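Local coordinates for protein 4-oxalocrotonate decarboxylase NahK (Pseudomonas putida, PDB 5D2K) that catalyses the metal-assisted decarboxylation of (3E)-2-oxohex-3-enedioate to 2-oxopent-4-enoate and carbon dioxide, a step of naphthalene degradation, at residues I113-S118 and V192-N197; V142-E147 and V256-L261. The protein carries 1 engineered substitution. All blocks are in the same frame, centred on the assembly; numbering follows the deposited sequence. Where two conformers were deposited one is given.

Contact 1. Residues I113-S118 and V192-N197; sequences IEAEIS and VVMEKN. With MG (magnesium ion), chain C; OOG (2-oxoadipic acid), chain D.
Met194 reaches from strand 192-196 to the backbone of 113-118 and shows how the back of a metal-binding strand can be packed by a flexible side chain. Its chain runs out extended, with CG anti to the backbone N (chi1 178°), and then bends at the sulfur (chi3 -68°), which lays the methyl CE against the main chain, 3.7 Å from Ala115 N. The sulfur itself meets the end of Ile113, whose CD1 lies 3.8 Å from Met194 SD as the two side chains cross obliquely. These contacts form the close-packed part. Two residues on, Ala115 CB meets Val192 CG1 at 3.6 Å in one of two deposited conformers of Val192, so the fit there is less certain. An alanine in place of Met194 would probably open a gap beneath the backbone of Ala115 and leave the end of Ile113 without its sulfur neighbour. On the looser side, Glu195 and Lys196 are partly exposed; Glu195 points away and pairs with Arg257, while the amine of Lys196 bonds to Pro247 O. The other face of 113-118 is polar. Glu114 OE1 binds the magnesium ion at 2.1 Å and Glu116 OE2 at 2.0 Å, whereas Glu116 OE1 accepts a hydrogen bond from a metal-bound water and Glu114 OE2 forms a salt bridge with Lys77. O4 and O5 of 2-oxoadipic acid chelate the same ion, and Glu147 completes its shell. An apolar face packed on a second sheet, with Glu114 and Glu116 on the other, fits the metal-site strand of the FAH-type fold of this hydratase/decarboxylase.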
# COMPACT_ATOMS: atom_id res chain seq x y z
N ILE A 113 7.64 -5.68 6.41
CA ILE A 113 6.20 -5.86 6.59
C ILE A 113 5.59 -4.73 7.41
O ILE A 113 6.24 -4.15 8.27
CB ILE A 113 5.83 -7.20 7.25
CG1 ILE A 113 6.51 -7.36 8.61
CG2 ILE A 113 6.15 -8.37 6.32
CD1 ILE A 113 5.85 -8.41 9.47
N GLU A 114 4.32 -4.46 7.11
CA GLU A 114 3.50 -3.45 7.80
C GLU A 114 2.17 -4.07 8.19
O GLU A 114 1.57 -4.82 7.41
CB GLU A 114 3.20 -2.24 6.88
CG GLU A 114 4.39 -1.61 6.20
CD GLU A 114 4.00 -0.49 5.22
OE1 GLU A 114 3.08 -0.67 4.40
OE2 GLU A 114 4.64 0.57 5.26
N ALA A 115 1.66 -3.75 9.38
CA ALA A 115 0.32 -4.19 9.75
C ALA A 115 -0.73 -3.14 9.39
O ALA A 115 -0.58 -1.97 9.72
CB ALA A 115 0.26 -4.51 11.23
N GLU A 116 -1.78 -3.56 8.69
CA GLU A 116 -2.82 -2.63 8.22
C GLU A 116 -4.22 -3.18 8.41
O GLU A 116 -4.40 -4.37 8.68
CB GLU A 116 -2.61 -2.28 6.73
CG GLU A 116 -1.15 -1.98 6.39
CD GLU A 116 -0.93 -1.19 5.12
OE1 GLU A 116 -1.88 -0.64 4.53
OE2 GLU A 116 0.25 -1.09 4.72
N ILE A 117 -5.21 -2.31 8.27
CA ILE A 117 -6.58 -2.78 8.17
C ILE A 117 -7.12 -2.35 6.81
O ILE A 117 -6.94 -1.21 6.36
CB ILE A 117 -7.46 -2.29 9.36
CG1 ILE A 117 -8.83 -2.99 9.36
CG2 ILE A 117 -7.60 -0.79 9.37
CD1 ILE A 117 -8.77 -4.51 9.61
N SER A 118 -7.72 -3.31 6.11
CA SER A 118 -8.29 -3.03 4.80
C SER A 118 -9.80 -3.03 4.85
O SER A 118 -10.41 -3.58 5.77
CB SER A 118 -7.84 -4.06 3.77
OG SER A 118 -6.43 -4.11 3.70
N VAL A 192 -3.45 -3.56 17.24
CA VAL A 192 -2.71 -4.46 16.38
C VAL A 192 -1.33 -4.75 16.97
O VAL A 192 -0.62 -3.83 17.35
CB VAL A 192 -2.57 -3.86 14.97
CG1 VAL A 192 -1.95 -4.85 14.04
CG2 VAL A 192 -3.94 -3.43 14.43
N VAL A 193 -0.96 -6.03 17.07
CA VAL A 193 0.32 -6.42 17.64
C VAL A 193 1.08 -7.27 16.64
O VAL A 193 0.63 -8.36 16.28
CB VAL A 193 0.14 -7.23 18.95
CG1 VAL A 193 1.49 -7.66 19.52
CG2 VAL A 193 -0.64 -6.41 19.98
N MET A 194 2.25 -6.78 16.21
CA MET A 194 3.10 -7.48 15.24
C MET A 194 4.16 -8.30 15.97
O MET A 194 4.94 -7.74 16.75
CB MET A 194 3.76 -6.50 14.28
CG MET A 194 4.71 -7.13 13.26
SD MET A 194 5.69 -5.89 12.37
CE MET A 194 4.42 -5.07 11.40
N GLU A 195 4.16 -9.60 15.72
CA GLU A 195 5.19 -10.50 16.27
C GLU A 195 6.08 -11.00 15.14
O GLU A 195 5.61 -11.31 14.06
CB GLU A 195 4.54 -11.67 17.00
CG GLU A 195 3.63 -11.23 18.16
CD GLU A 195 2.94 -12.39 18.86
OE1 GLU A 195 3.07 -13.54 18.39
OE2 GLU A 195 2.27 -12.15 19.89
N LYS A 196 7.38 -11.08 15.40
CA LYS A 196 8.33 -11.64 14.44
C LYS A 196 9.17 -12.66 15.18
O LYS A 196 9.71 -12.36 16.25
CB LYS A 196 9.20 -10.56 13.81
CG LYS A 196 10.36 -11.08 12.94
CD LYS A 196 11.16 -9.90 12.38
CE LYS A 196 12.44 -10.32 11.68
NZ LYS A 196 13.25 -9.11 11.36
N ASN A 197 9.25 -13.87 14.63
CA ASN A 197 10.04 -14.93 15.23
C ASN A 197 9.71 -15.10 16.72
O ASN A 197 10.60 -15.25 17.56
CB ASN A 197 11.53 -14.65 15.01
CG ASN A 197 11.91 -14.72 13.53
OD1 ASN A 197 11.24 -15.39 12.75
ND2 ASN A 197 12.98 -14.02 13.14
MG MG C . 1.34 -0.04 3.39
C2 OOG D . 6.02 3.48 0.88
C3 OOG D . 4.83 2.60 1.20
C4 OOG D . 3.97 3.23 2.28
C6 OOG D . 2.27 2.51 4.12
O4 OOG D . 1.40 1.71 4.53
O3 OOG D . 2.61 3.50 4.82
C5 OOG D . 2.92 2.27 2.78
C1 OOG D . 7.24 3.02 1.65
O1 OOG D . 8.26 2.58 1.05
O2 OOG D . 7.23 3.07 2.91
O5 OOG D . 2.56 1.30 2.15
O HOH W 1 -0.46 0.65 2.60

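Contact 2. Residues V142-E147 and V256-L261; sequences VIPTVE and VRYQGL. With MG (magnesium ion), chain C.
Strands 142-147 and 256-258 belong to two different sheets and face each other nearly antiparallel, at 159° between their directions, with axes 8.6 Å apart, so side chains must bridge the space between them. Pro144 and Tyr258 make the central pair. The proline CB stands over the middle of the phenol ring, 3.5 Å from the centroid of Tyr258 and only 4° off the ring normal, a CH-pi contact of almost ideal aim. With CG anti to the carbonyl carbon (chi1 -71°), the tyrosine reaches across with its ring presented to the proline and its hydroxyl carried on to strand 112-121, where OH is hydrogen-bonded to Glu116 O. That hydroxyl also lies 3.1 Å from Thr145 O, so the polar end of a buried ring is set among main-chain atoms.

On one flank, Val146 CG2 meets Val256 CG2 at 3.6 Å. On the other, Leu261 closes over the proline, its CB 4.1 Å from Pro144 CG and the two side chains at about a right angle; Val142 adds a looser touch. Leu261 gains this place because a type II turn, closed by Leu261 N to Tyr258 O, folds the chain back just beyond the strand, with Gly260 at positive phi.

Thr145 points the other way: its OG1 donates to Ile143 O within its own strand, approaching from above the carbonyl plane, and pairs with Ser118 OG as well. Beyond it, the extended Glu147 side chain binds the magnesium ion through OE1 at 2.0 Å, while OE2 forms a salt bridge with Lys69. Face-to-face packing of two sheets, one of them bearing the carboxylates of the metal site, is the core arrangement of the FAH fold.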
# COMPACT_ATOMS: atom_id res chain seq x y z
N VAL A 142 -14.42 -5.39 6.67
CA VAL A 142 -13.02 -5.07 6.93
C VAL A 142 -12.18 -6.35 6.90
O VAL A 142 -12.70 -7.44 7.16
CB VAL A 142 -12.87 -4.35 8.28
CG1 VAL A 142 -13.88 -3.20 8.37
CG2 VAL A 142 -13.05 -5.33 9.43
N ILE A 143 -10.90 -6.20 6.54
CA ILE A 143 -9.98 -7.33 6.36
C ILE A 143 -8.61 -7.05 6.98
O ILE A 143 -7.89 -6.18 6.49
CB ILE A 143 -9.77 -7.65 4.86
CG1 ILE A 143 -11.10 -8.05 4.20
CG2 ILE A 143 -8.73 -8.74 4.68
CD1 ILE A 143 -10.97 -8.25 2.71
N PRO A 144 -8.25 -7.80 8.04
CA PRO A 144 -6.88 -7.69 8.56
C PRO A 144 -5.88 -8.01 7.45
O PRO A 144 -6.04 -9.03 6.78
CB PRO A 144 -6.84 -8.74 9.67
CG PRO A 144 -8.26 -8.76 10.19
CD PRO A 144 -9.09 -8.65 8.90
N THR A 145 -4.89 -7.14 7.24
CA THR A 145 -3.98 -7.28 6.11
C THR A 145 -2.57 -6.86 6.49
O THR A 145 -2.37 -5.77 7.04
CB THR A 145 -4.42 -6.41 4.90
OG1 THR A 145 -5.79 -6.68 4.58
CG2 THR A 145 -3.56 -6.69 3.67
N VAL A 146 -1.59 -7.71 6.18
CA VAL A 146 -0.19 -7.37 6.34
C VAL A 146 0.40 -7.05 4.97
O VAL A 146 0.31 -7.87 4.06
CB VAL A 146 0.60 -8.53 6.99
CG1 VAL A 146 2.10 -8.20 7.07
CG2 VAL A 146 0.06 -8.80 8.39
N GLU A 147 0.96 -5.85 4.80
CA GLU A 147 1.62 -5.54 3.54
C GLU A 147 3.08 -5.94 3.59
O GLU A 147 3.72 -5.81 4.62
CB GLU A 147 1.55 -4.05 3.18
CG GLU A 147 1.78 -3.85 1.67
CD GLU A 147 1.67 -2.42 1.18
OE1 GLU A 147 1.51 -1.48 1.99
OE2 GLU A 147 1.75 -2.23 -0.06
N VAL A 256 0.60 -11.33 13.03
CA VAL A 256 0.04 -10.05 13.46
C VAL A 256 -1.34 -10.28 14.07
O VAL A 256 -2.24 -10.80 13.41
CB VAL A 256 -0.04 -9.04 12.31
CG1 VAL A 256 -0.61 -7.74 12.83
CG2 VAL A 256 1.35 -8.81 11.70
N ARG A 257 -1.50 -9.90 15.33
CA ARG A 257 -2.74 -10.13 16.05
C ARG A 257 -3.61 -8.89 16.01
O ARG A 257 -3.14 -7.78 16.29
CB ARG A 257 -2.47 -10.54 17.50
CG ARG A 257 -1.50 -11.71 17.61
CD ARG A 257 -1.28 -12.14 19.05
NE ARG A 257 -0.25 -13.16 19.11
CZ ARG A 257 -0.46 -14.44 18.81
NH1 ARG A 257 -1.66 -14.85 18.45
NH2 ARG A 257 0.55 -15.30 18.87
N TYR A 258 -4.86 -9.08 15.63
CA TYR A 258 -5.83 -8.01 15.53
C TYR A 258 -6.86 -8.17 16.62
O TYR A 258 -7.51 -9.21 16.70
CB TYR A 258 -6.50 -8.03 14.14
CG TYR A 258 -5.57 -7.59 13.02
CD1 TYR A 258 -4.57 -8.44 12.55
CD2 TYR A 258 -5.69 -6.33 12.45
CE1 TYR A 258 -3.72 -8.04 11.54
CE2 TYR A 258 -4.84 -5.92 11.43
CZ TYR A 258 -3.86 -6.77 10.99
OH TYR A 258 -3.01 -6.36 9.97
N GLN A 259 -6.97 -7.16 17.48
CA GLN A 259 -7.92 -7.19 18.59
C GLN A 259 -9.32 -7.63 18.16
O GLN A 259 -9.98 -6.96 17.35
CB GLN A 259 -7.97 -5.81 19.24
CG GLN A 259 -8.86 -5.73 20.46
CD GLN A 259 -9.19 -4.31 20.81
OE1 GLN A 259 -8.98 -3.40 20.00
NE2 GLN A 259 -9.73 -4.10 22.01
N GLY A 260 -9.75 -8.79 18.67
CA GLY A 260 -11.07 -9.32 18.37
C GLY A 260 -11.28 -9.89 16.98
O GLY A 260 -12.39 -10.31 16.63
N LEU A 261 -10.22 -9.92 16.17
CA LEU A 261 -10.32 -10.36 14.78
C LEU A 261 -9.27 -11.42 14.42
O LEU A 261 -8.94 -11.58 13.25
CB LEU A 261 -10.17 -9.17 13.82
CG LEU A 261 -11.25 -8.09 13.88
CD1 LEU A 261 -10.88 -6.96 12.91
CD2 LEU A 261 -12.62 -8.66 13.56
MG MG C . 1.34 -0.04 3.39
O HOH W 1 -0.46 0.65 2.60

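In the fold
Contacts 1 and 2 are adjacent pieces of one interface, their centres about 7 Å apart. Strands 112-121 and 139-149 are neighbours in one sheet, 191-196 and 253-258 in the other, so each contact takes one strand from each layer, and the segments alternate along the chain. The joints between the contacts include Ser118 O and Ile143 N, 2.8 Å apart, a probable hydrogen bond between the sheet neighbours, and Val146 CG1, which packs 3.4 Å from Glu114 O. The magnesium ion lies off both packed faces: 113-118 supplies two carboxylates and 142-147 the third, and one water and the chelating 2-oxoadipic acid fill the remaining positions.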